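Local coordinates for cyclic nucleotide-binding protein (Ruegeria pomeroyi, PDB 3FX3) that probably acts as a DNA-binding transcription regulator of the CRP family, pairing a cyclic nucleotide-binding domain with a helix-turn-helix domain in a two-chain assembly, at residues Gln25-Asp28 against Ala29-Gln33; His56-Asp60 against Gly61-Leu65; His111-Ser114 against Pro115-Val118; Pro125-Cys128 against Ile129-Ala133. All blocks are in the same frame, centred on the assembly; numbering follows the deposited sequence.

Interaction 1. Residues Gln25-Asp28 against Ala29-Gln33. With PO4 (phosphate ion), chain F.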
loop_
_atom_site.group_PDB
_atom_site.type_symbol
_atom_site.label_atom_id
_atom_site.label_comp_id
_atom_site.label_asym_id
_atom_site.label_seq_id
_atom_site.Cartn_x
_atom_site.Cartn_y
_atom_site.Cartn_z
ATOM N N GLN B 25 19.704 -4.318 -11.835
ATOM C CA GLN B 25 21.129 -4.251 -12.135
ATOM C C GLN B 25 21.971 -3.606 -11.036
ATOM O O GLN B 25 23.193 -3.680 -11.074
ATOM C CB GLN B 25 21.389 -3.551 -13.479
ATOM C CG GLN B 25 21.215 -2.031 -13.472
ATOM C CD GLN B 25 19.777 -1.557 -13.774
ATOM O OE1 GLN B 25 18.781 -2.271 -13.509
ATOM N NE2 GLN B 25 19.670 -0.327 -14.336
ATOM N N HIS B 26 21.329 -2.967 -10.061
ATOM C CA HIS B 26 22.079 -2.304 -9.008
ATOM C C HIS B 26 22.044 -3.057 -7.688
ATOM O O HIS B 26 22.783 -2.709 -6.755
ATOM C CB HIS B 26 21.582 -0.877 -8.840
ATOM C CG HIS B 26 21.881 -0.003 -10.010
ATOM N ND1 HIS B 26 23.166 0.376 -10.341
ATOM C CD2 HIS B 26 21.068 0.571 -10.926
ATOM C CE1 HIS B 26 23.131 1.127 -11.431
ATOM N NE2 HIS B 26 21.871 1.257 -11.805
ATOM N N VAL B 27 21.201 -4.082 -7.599
ATOM C CA VAL B 27 21.045 -4.817 -6.358
ATOM C C VAL B 27 22.356 -5.469 -5.857
ATOM O O VAL B 27 22.689 -5.349 -4.693
ATOM C CB VAL B 27 19.945 -5.879 -6.471
ATOM C CG1 VAL B 27 19.924 -6.771 -5.235
ATOM C CG2 VAL B 27 18.573 -5.197 -6.672
ATOM N N ASP B 28 23.067 -6.189 -6.713
ATOM C CA ASP B 28 24.214 -7.001 -6.245
ATOM C C ASP B 28 25.292 -6.107 -5.642
ATOM O O ASP B 28 25.826 -6.405 -4.569
ATOM C CB ASP B 28 24.849 -7.815 -7.384
ATOM C CG ASP B 28 24.021 -9.023 -7.798
ATOM O OD1 ASP B 28 23.099 -9.421 -7.049
ATOM O OD2 ASP B 28 24.312 -9.599 -8.889
ATOM N N ALA B 29 25.604 -5.009 -6.325
ATOM C CA ALA B 29 26.649 -4.098 -5.862
ATOM C C ALA B 29 26.272 -3.546 -4.481
ATOM O O ALA B 29 27.130 -3.429 -3.610
ATOM C CB ALA B 29 26.892 -2.949 -6.886
ATOM N N LEU B 30 24.999 -3.249 -4.265
ATOM C CA LEU B 30 24.573 -2.683 -2.975
ATOM C C LEU B 30 24.568 -3.737 -1.846
ATOM O O LEU B 30 25.037 -3.465 -0.740
ATOM C CB LEU B 30 23.236 -1.986 -3.115
ATOM C CG LEU B 30 22.592 -1.367 -1.866
ATOM C CD1 LEU B 30 21.791 -0.140 -2.186
ATOM C CD2 LEU B 30 21.664 -2.371 -1.217
ATOM N N LEU B 31 24.075 -4.944 -2.142
ATOM C CA LEU B 31 24.098 -6.038 -1.184
ATOM C C LEU B 31 25.531 -6.394 -0.768
ATOM O O LEU B 31 25.767 -6.822 0.378
ATOM C CB LEU B 31 23.405 -7.280 -1.749
ATOM C CG LEU B 31 21.881 -7.225 -1.953
ATOM C CD1 LEU B 31 21.401 -8.578 -2.435
ATOM C CD2 LEU B 31 21.123 -6.796 -0.697
ATOM N N SER B 32 26.484 -6.208 -1.681
ATOM C CA SER B 32 27.890 -6.496 -1.386
ATOM C C SER B 32 28.478 -5.505 -0.395
ATOM O O SER B 32 29.538 -5.758 0.118
ATOM C CB SER B 32 28.758 -6.483 -2.656
ATOM O OG SER B 32 28.597 -7.682 -3.410
ATOM N N GLN B 33 27.789 -4.384 -0.140
ATOM C CA GLN B 33 28.252 -3.401 0.830
ATOM C C GLN B 33 27.488 -3.495 2.153
ATOM O O GLN B 33 27.628 -2.636 3.016
ATOM C CB GLN B 33 28.146 -2.015 0.215
ATOM C CG GLN B 33 29.136 -1.866 -0.938
ATOM C CD GLN B 33 28.988 -0.562 -1.638
ATOM O OE1 GLN B 33 29.529 0.445 -1.183
ATOM N NE2 GLN B 33 28.259 -0.554 -2.766
HETATM P P PO4 F . 30.195 -9.654 -0.346
HETATM O O1 PO4 F . 30.695 -8.343 0.234
HETATM O O2 PO4 F . 28.798 -10.003 0.149
HETATM O O3 PO4 F . 30.253 -9.523 -1.858
HETATM O O4 PO4 F . 31.083 -10.782 0.143
HETATM O O HOH W 1 24.912 -4.477 -9.100
#

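Interaction 2. Residues His56-Asp60 against Gly61-Leu65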
loop_
_atom_site.group_PDB
_atom_site.type_symbol
_atom_site.label_atom_id
_atom_site.label_comp_id
_atom_site.label_asym_id
_atom_site.label_seq_id
_atom_site.Cartn_x
_atom_site.Cartn_y
_atom_site.Cartn_z
ATOM N N HIS B 56 17.551 -1.207 7.484
ATOM C CA HIS B 56 17.592 -2.531 8.107
ATOM C C HIS B 56 16.692 -3.528 7.437
ATOM O O HIS B 56 15.561 -3.225 7.115
ATOM C CB HIS B 56 17.233 -2.409 9.593
ATOM C CG HIS B 56 17.871 -1.231 10.248
ATOM N ND1 HIS B 56 19.197 -1.211 10.616
ATOM C CD2 HIS B 56 17.378 -0.004 10.550
ATOM C CE1 HIS B 56 19.488 -0.035 11.144
ATOM N NE2 HIS B 56 18.400 0.718 11.120
ATOM N N VAL B 57 17.213 -4.733 7.268
ATOM C CA VAL B 57 16.488 -5.837 6.700
ATOM C C VAL B 57 16.655 -7.091 7.577
ATOM O O VAL B 57 17.790 -7.588 7.767
ATOM C CB VAL B 57 17.005 -6.160 5.288
ATOM C CG1 VAL B 57 16.135 -7.243 4.671
ATOM C CG2 VAL B 57 17.026 -4.894 4.381
ATOM N N VAL B 58 15.551 -7.594 8.120
ATOM C CA VAL B 58 15.588 -8.799 8.953
ATOM C C VAL B 58 15.824 -10.008 8.050
ATOM O O VAL B 58 15.155 -10.145 7.026
ATOM C CB VAL B 58 14.299 -8.968 9.756
ATOM C CG1 VAL B 58 14.392 -10.202 10.714
ATOM C CG2 VAL B 58 13.999 -7.682 10.524
ATOM N N ILE B 59 16.842 -10.811 8.369
ATOM C CA ILE B 59 17.131 -12.046 7.657
ATOM C C ILE B 59 16.495 -13.220 8.393
ATOM O O ILE B 59 16.007 -14.165 7.763
ATOM C CB ILE B 59 18.628 -12.288 7.551
ATOM C CG1 ILE B 59 19.301 -11.113 6.828
ATOM C CG2 ILE B 59 18.916 -13.633 6.867
ATOM C CD1 ILE B 59 18.649 -10.677 5.509
ATOM N N ASP B 60 16.474 -13.149 9.718
ATOM C CA ASP B 60 15.878 -14.203 10.545
ATOM C C ASP B 60 15.458 -13.632 11.886
ATOM O O ASP B 60 16.133 -12.735 12.402
ATOM C CB ASP B 60 16.905 -15.318 10.813
ATOM C CG ASP B 60 16.258 -16.589 11.381
ATOM O OD1 ASP B 60 15.414 -17.201 10.688
ATOM O OD2 ASP B 60 16.552 -16.943 12.529
ATOM N N GLY B 61 14.383 -14.148 12.470
ATOM C CA GLY B 61 13.945 -13.716 13.805
ATOM C C GLY B 61 12.943 -12.582 13.758
ATOM O O GLY B 61 12.414 -12.262 12.712
ATOM N N TRP B 62 12.668 -11.987 14.911
ATOM C CA TRP B 62 11.647 -10.940 15.060
ATOM C C TRP B 62 12.247 -9.729 15.767
ATOM O O TRP B 62 12.893 -9.864 16.807
ATOM C CB TRP B 62 10.478 -11.467 15.877
ATOM C CG TRP B 62 9.615 -12.420 15.128
ATOM C CD1 TRP B 62 9.796 -13.762 14.991
ATOM C CD2 TRP B 62 8.432 -12.092 14.387
ATOM N NE1 TRP B 62 8.787 -14.298 14.207
ATOM C CE2 TRP B 62 7.947 -13.282 13.821
ATOM C CE3 TRP B 62 7.743 -10.901 14.145
ATOM C CZ2 TRP B 62 6.804 -13.320 13.028
ATOM C CZ3 TRP B 62 6.596 -10.941 13.362
ATOM C CH2 TRP B 62 6.131 -12.148 12.832
ATOM N N VAL B 63 12.019 -8.550 15.208
ATOM C CA VAL B 63 12.492 -7.287 15.777
ATOM C C VAL B 63 11.280 -6.449 16.118
ATOM O O VAL B 63 10.337 -6.375 15.329
ATOM C CB VAL B 63 13.371 -6.548 14.753
ATOM C CG1 VAL B 63 13.760 -5.149 15.226
ATOM C CG2 VAL B 63 14.607 -7.392 14.479
ATOM N N LYS B 64 11.265 -5.832 17.292
ATOM C CA LYS B 64 10.169 -4.917 17.623
ATOM C C LYS B 64 10.655 -3.475 17.600
ATOM O O LYS B 64 11.795 -3.196 17.968
ATOM C CB LYS B 64 9.547 -5.251 18.972
ATOM C CG LYS B 64 10.316 -4.774 20.210
ATOM C CD LYS B 64 9.562 -5.053 21.536
ATOM C CE LYS B 64 10.542 -5.070 22.715
ATOM N NZ LYS B 64 9.928 -5.358 24.046
ATOM N N LEU B 65 9.794 -2.566 17.171
ATOM C CA LEU B 65 10.053 -1.145 17.258
ATOM C C LEU B 65 9.091 -0.592 18.308
ATOM O O LEU B 65 7.918 -0.938 18.292
ATOM C CB LEU B 65 9.787 -0.460 15.916
ATOM C CG LEU B 65 10.908 -0.456 14.859
ATOM C CD1 LEU B 65 11.695 -1.716 14.846
ATOM C CD2 LEU B 65 10.371 -0.129 13.439
HETATM O O HOH W 2 12.557 -16.152 11.192
#

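Interaction 3. Residues His111-Ser114 against Pro115-Val118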
loop_
_atom_site.group_PDB
_atom_site.type_symbol
_atom_site.label_atom_id
_atom_site.label_comp_id
_atom_site.label_asym_id
_atom_site.label_seq_id
_atom_site.Cartn_x
_atom_site.Cartn_y
_atom_site.Cartn_z
ATOM N N HIS B 111 22.337 -4.847 7.432
ATOM C CA HIS B 111 22.269 -3.386 7.492
ATOM C C HIS B 111 22.928 -2.810 6.228
ATOM O O HIS B 111 24.068 -3.128 5.927
ATOM C CB HIS B 111 23.024 -2.863 8.725
ATOM C CG HIS B 111 22.536 -3.396 10.036
ATOM N ND1 HIS B 111 21.468 -2.847 10.714
ATOM C CD2 HIS B 111 23.047 -4.351 10.855
ATOM C CE1 HIS B 111 21.287 -3.507 11.846
ATOM N NE2 HIS B 111 22.250 -4.396 11.975
ATOM N N ILE B 112 22.230 -1.938 5.524
ATOM C CA ILE B 112 22.809 -1.225 4.381
ATOM C C ILE B 112 23.160 0.183 4.840
ATOM O O ILE B 112 22.257 0.940 5.212
ATOM C CB ILE B 112 21.830 -1.104 3.234
ATOM C CG1 ILE B 112 21.353 -2.482 2.765
ATOM C CG2 ILE B 112 22.514 -0.370 2.049
ATOM C CD1 ILE B 112 22.467 -3.380 2.292
ATOM N N PRO B 113 24.455 0.542 4.832
ATOM C CA PRO B 113 24.765 1.893 5.303
ATOM C C PRO B 113 24.080 2.952 4.445
ATOM O O PRO B 113 24.058 2.838 3.240
ATOM C CB PRO B 113 26.286 2.002 5.186
ATOM C CG PRO B 113 26.773 0.613 5.074
ATOM C CD PRO B 113 25.649 -0.243 4.519
ATOM N N SER B 114 23.507 3.960 5.085
ATOM C CA SER B 114 22.778 4.992 4.368
ATOM C C SER B 114 23.593 5.665 3.270
ATOM O O SER B 114 23.080 5.820 2.155
ATOM C CB SER B 114 22.273 6.059 5.344
ATOM O OG SER B 114 21.424 5.438 6.279
ATOM N N PRO B 115 24.854 6.053 3.566
ATOM C CA PRO B 115 25.607 6.720 2.504
ATOM C C PRO B 115 25.830 5.843 1.275
ATOM O O PRO B 115 25.927 6.380 0.186
ATOM C CB PRO B 115 26.941 7.137 3.174
ATOM C CG PRO B 115 26.649 7.094 4.693
ATOM C CD PRO B 115 25.646 5.927 4.810
ATOM N N VAL B 116 25.825 4.518 1.415
ATOM C CA VAL B 116 25.986 3.658 0.244
ATOM C C VAL B 116 24.791 3.824 -0.712
ATOM O O VAL B 116 24.947 3.884 -1.941
ATOM C CB VAL B 116 26.140 2.184 0.670
ATOM C CG1 VAL B 116 25.828 1.231 -0.490
ATOM C CG2 VAL B 116 27.569 1.958 1.292
ATOM N N PHE B 117 23.599 3.899 -0.142
ATOM C CA PHE B 117 22.394 4.019 -0.928
ATOM C C PHE B 117 22.226 5.463 -1.440
ATOM O O PHE B 117 21.921 5.691 -2.611
ATOM C CB PHE B 117 21.212 3.588 -0.065
ATOM C CG PHE B 117 19.906 3.513 -0.781
ATOM C CD1 PHE B 117 19.820 3.187 -2.117
ATOM C CD2 PHE B 117 18.738 3.728 -0.098
ATOM C CE1 PHE B 117 18.566 3.116 -2.750
ATOM C CE2 PHE B 117 17.505 3.654 -0.731
ATOM C CZ PHE B 117 17.429 3.340 -2.056
ATOM N N VAL B 118 22.408 6.434 -0.558
ATOM C CA VAL B 118 22.262 7.825 -0.938
ATOM C C VAL B 118 23.273 8.264 -2.011
ATOM O O VAL B 118 22.903 8.948 -2.998
ATOM C CB VAL B 118 22.305 8.744 0.314
ATOM C CG1 VAL B 118 22.473 10.185 -0.077
ATOM C CG2 VAL B 118 20.993 8.558 1.140
#

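Interaction 4. Residues Pro125-Cys128 against Ile129-Ala133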
loop_
_atom_site.group_PDB
_atom_site.type_symbol
_atom_site.label_atom_id
_atom_site.label_comp_id
_atom_site.label_asym_id
_atom_site.label_seq_id
_atom_site.Cartn_x
_atom_site.Cartn_y
_atom_site.Cartn_z
ATOM N N PRO B 125 20.971 10.221 -10.733
ATOM C CA PRO B 125 19.567 10.443 -10.330
ATOM C C PRO B 125 18.554 9.613 -11.142
ATOM O O PRO B 125 17.435 9.441 -10.693
ATOM C CB PRO B 125 19.378 11.971 -10.482
ATOM C CG PRO B 125 20.378 12.371 -11.498
ATOM C CD PRO B 125 21.551 11.399 -11.403
ATOM N N GLU B 126 18.992 9.004 -12.229
ATOM C CA GLU B 126 18.206 8.002 -12.915
ATOM C C GLU B 126 17.890 6.788 -12.026
ATOM O O GLU B 126 16.853 6.154 -12.181
ATOM C CB GLU B 126 18.912 7.565 -14.180
ATOM C CG GLU B 126 19.066 8.736 -15.219
ATOM C CD GLU B 126 17.735 9.227 -15.765
ATOM O OE1 GLU B 126 16.729 8.459 -15.682
ATOM O OE2 GLU B 126 17.678 10.380 -16.259
ATOM N N ILE B 127 18.736 6.528 -11.045
ATOM C CA ILE B 127 18.486 5.448 -10.119
ATOM C C ILE B 127 17.316 5.802 -9.216
ATOM O O ILE B 127 16.378 5.011 -9.082
ATOM C CB ILE B 127 19.756 5.078 -9.347
ATOM C CG1 ILE B 127 20.781 4.527 -10.357
ATOM C CG2 ILE B 127 19.464 4.064 -8.223
ATOM C CD1 ILE B 127 22.164 4.118 -9.751
ATOM N N CYS B 128 17.320 6.995 -8.639
ATOM C CA CYS B 128 16.198 7.404 -7.767
ATOM C C CYS B 128 14.911 7.524 -8.582
ATOM O O CYS B 128 13.848 7.091 -8.125
ATOM C CB CYS B 128 16.527 8.719 -7.029
ATOM S SG CYS B 128 15.147 9.352 -5.956
ATOM N N ILE B 129 15.006 7.996 -9.824
ATOM C CA ILE B 129 13.832 8.054 -10.691
ATOM C C ILE B 129 13.213 6.667 -10.903
ATOM O O ILE B 129 11.997 6.546 -10.811
ATOM C CB ILE B 129 14.120 8.751 -12.017
ATOM C CG1 ILE B 129 14.367 10.250 -11.776
ATOM C CG2 ILE B 129 12.981 8.571 -13.076
ATOM C CD1 ILE B 129 15.021 10.923 -12.964
ATOM N N SER B 130 14.032 5.629 -11.159
ATOM C CA SER B 130 13.501 4.245 -11.328
ATOM C C SER B 130 12.890 3.724 -10.075
ATOM O O SER B 130 11.834 3.132 -10.114
ATOM C CB SER B 130 14.584 3.260 -11.746
ATOM O OG SER B 130 15.116 3.821 -12.902
ATOM N N ILE B 131 13.571 3.944 -8.960
ATOM C CA ILE B 131 13.056 3.493 -7.684
ATOM C C ILE B 131 11.712 4.145 -7.394
ATOM O O ILE B 131 10.758 3.484 -7.016
ATOM C CB ILE B 131 14.028 3.691 -6.518
ATOM C CG1 ILE B 131 15.352 2.969 -6.796
ATOM C CG2 ILE B 131 13.382 3.106 -5.215
ATOM C CD1 ILE B 131 16.521 3.357 -5.863
ATOM N N LEU B 132 11.621 5.431 -7.626
ATOM C CA LEU B 132 10.373 6.157 -7.365
ATOM C C LEU B 132 9.270 5.714 -8.302
ATOM O O LEU B 132 8.100 5.676 -7.900
ATOM C CB LEU B 132 10.628 7.674 -7.468
ATOM C CG LEU B 132 9.493 8.633 -7.117
ATOM C CD1 LEU B 132 9.005 8.434 -5.651
ATOM C CD2 LEU B 132 9.933 10.130 -7.395
ATOM N N ALA B 133 9.604 5.397 -9.558
ATOM C CA ALA B 133 8.570 4.893 -10.472
ATOM C C ALA B 133 7.964 3.640 -9.819
ATOM O O ALA B 133 6.741 3.518 -9.702
ATOM C CB ALA B 133 9.127 4.554 -11.861
#

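Interaction 1. Residues Gln25-Asp28 against Ala29-Gln33
The side chain of V27 overlaps that of L31 one turn further along helix 24-31, a short helix just before strand 35-39, the first strand of the beta roll. The two run side by side and point the same way, with V27 CG1 3.6 Å from L31 CD1. V27 CG1 stands anti to its own nitrogen (chi1 172°), next to the carbonyl carbon, which puts that methyl on the side facing L31. An i to i+4 backbone bond fixes the spacing: L31 N donates to V27 O at 2.9 Å, with an N-H...O angle of 172°. I19 of helix 17-20 packs against V27, L30 and L31, so this buried side of the helix is covered by the preceding one.

On the more exposed side D28 OD1 forms a salt bridge with R14, while a water donates to Q25 O and accepts from A29 N. At the C-terminal end S32 N bonds to D28 O at 3.0 Å, and Q33 folds back: its NE2 reaches A29 O at 3.2 Å from above the carbonyl plane. A phosphate ion, probably from the crystallisation liquor, is bound by K10, and S32 OG donates to its O3 at 2.9 Å.

Interaction 2. Residues His56-Asp60 against Gly61-Leu65
The corner of the cyclic nucleotide-binding beta roll, where strand 54-58 of one sheet gives way to strand 62-68 of the other, is the setting of this contact. The chain bends at I59, and I59 and D60 both face E108 on the neighbouring strand, which makes a classic beta bulge. Inside the corner V58 and V63 pass one another running in opposing senses, their CG2 methyls 4.0 Å apart. F86 touches both valines, so the pair belongs to the packed interior between the sheets. The other branch, V58 CG1, is anti to its nitrogen (chi1 -176°) and lies 3.5 Å from G61 O; the same carbonyl accepts a hydrogen bond from T81 OG1, so the methyl merely packs beside it.

G61 takes a positive phi of 92°, a backbone conformation that glycine reaches easily. Outside the bend a water spans the turn: it donates to D60 OD1 at 3.1 Å and accepts from G61 N at 3.0 Å. No direct hydrogen bond joins the two segments. The chemistry is therefore split, with apolar branches meeting in the interior and a water-bridged carboxylate outside, consistent with a corner shaped by the bulge, the glycine and bonds to neighbouring strands.

Interaction 3. Residues His111-Ser114 against Pro115-Val118
P113 lies side by side with V116, ring and branch pointing the same way, where strand 107-113 of the cyclic nucleotide-binding beta roll runs into helix 114-123. P113 is the N-cap residue. Its CG is 4.1 Å from V116 CG2, the branch beside the backbone nitrogen of V116, while V116 CG1 stands anti to that nitrogen (chi1 160°) and comes within 4.5 Å of I112 CG2. The first helical turn closes with a weak bond of 3.0 Å from V116 N to P113 O, bent to 132°. P115 follows with its ring against the preceding residue: its CD lies 3.4 Å from S114 CB, a tight fit. Lacking an N-H, P115 sits where the first turn of a helix needs no backbone donor.

In the next shell, S114 OG is hydrogen-bonded to A52 O, tying the helix start to the loop before strand 54-58. F117 swings its ring away from the strand end and rests on L92 of helix 88-93, on I55 and on L30 of helix 24-31, which also touches I112. The junction thus touches both helix 88-93 and helix 24-31. The regular helical pattern begins at S114, whose O accepts from V118 N at 2.9 Å with an N-H...O angle of 178°.

Interaction 4. Residues Pro125-Cys128 against Ile129-Ala133
S130 turns its hydroxyl back onto the preceding turn: with OG beside its own nitrogen (chi1 -56°), it donates to E126 O at 3.0 Å. S130 N donates to the same oxygen, also at 3.0 Å, and the two donors arrive from opposite faces of the carbonyl plane, so E126 O is gripped twice. On the neighbouring flank I127 and I131 lie side by side, pointing the same way. I127 CG2 meets I131 CD1 at 3.8 Å, while I131 CG1 packs 3.2 Å from I127 O.

All this lies at the start of helix 125-147, the long helix that pairs with its counterpart in the dimer, as in CRP relatives. C128 SG is anti to the backbone nitrogen (chi1 178°) and forms an interchain disulfide with C128 of the second subunit. E126 bends at CG, which brings its OE1 4.0 Å from I129 CD1, while OE2 makes a salt bridge with R122 of the second subunit. I129 folds CG1 back over P125 O at 3.4 Å, and its side chain also packs on M121 of the second subunit.

From the N terminus, the four contacts follow in series; none nests within or crosses another, and each lies within one continuous run of chain. Interaction 1 closes a helical turn ahead of the beta roll, interaction 2 the corner between its two sheets, interaction 3 a strand-to-helix junction, and interaction 4 the first turns of the dimer helix. Interactions 2 and 3 share a sheet, where H56 ND1 and H111 ND1 are 2.8 Å apart in a probable hydrogen bond. Interaction 3 meets interaction 1 through Q33 against P113 and V116, and interaction 4 through F117 with I131. H26 packs on I127, so 1, 3 and 4 touch one another in a cluster of helices and one strand end.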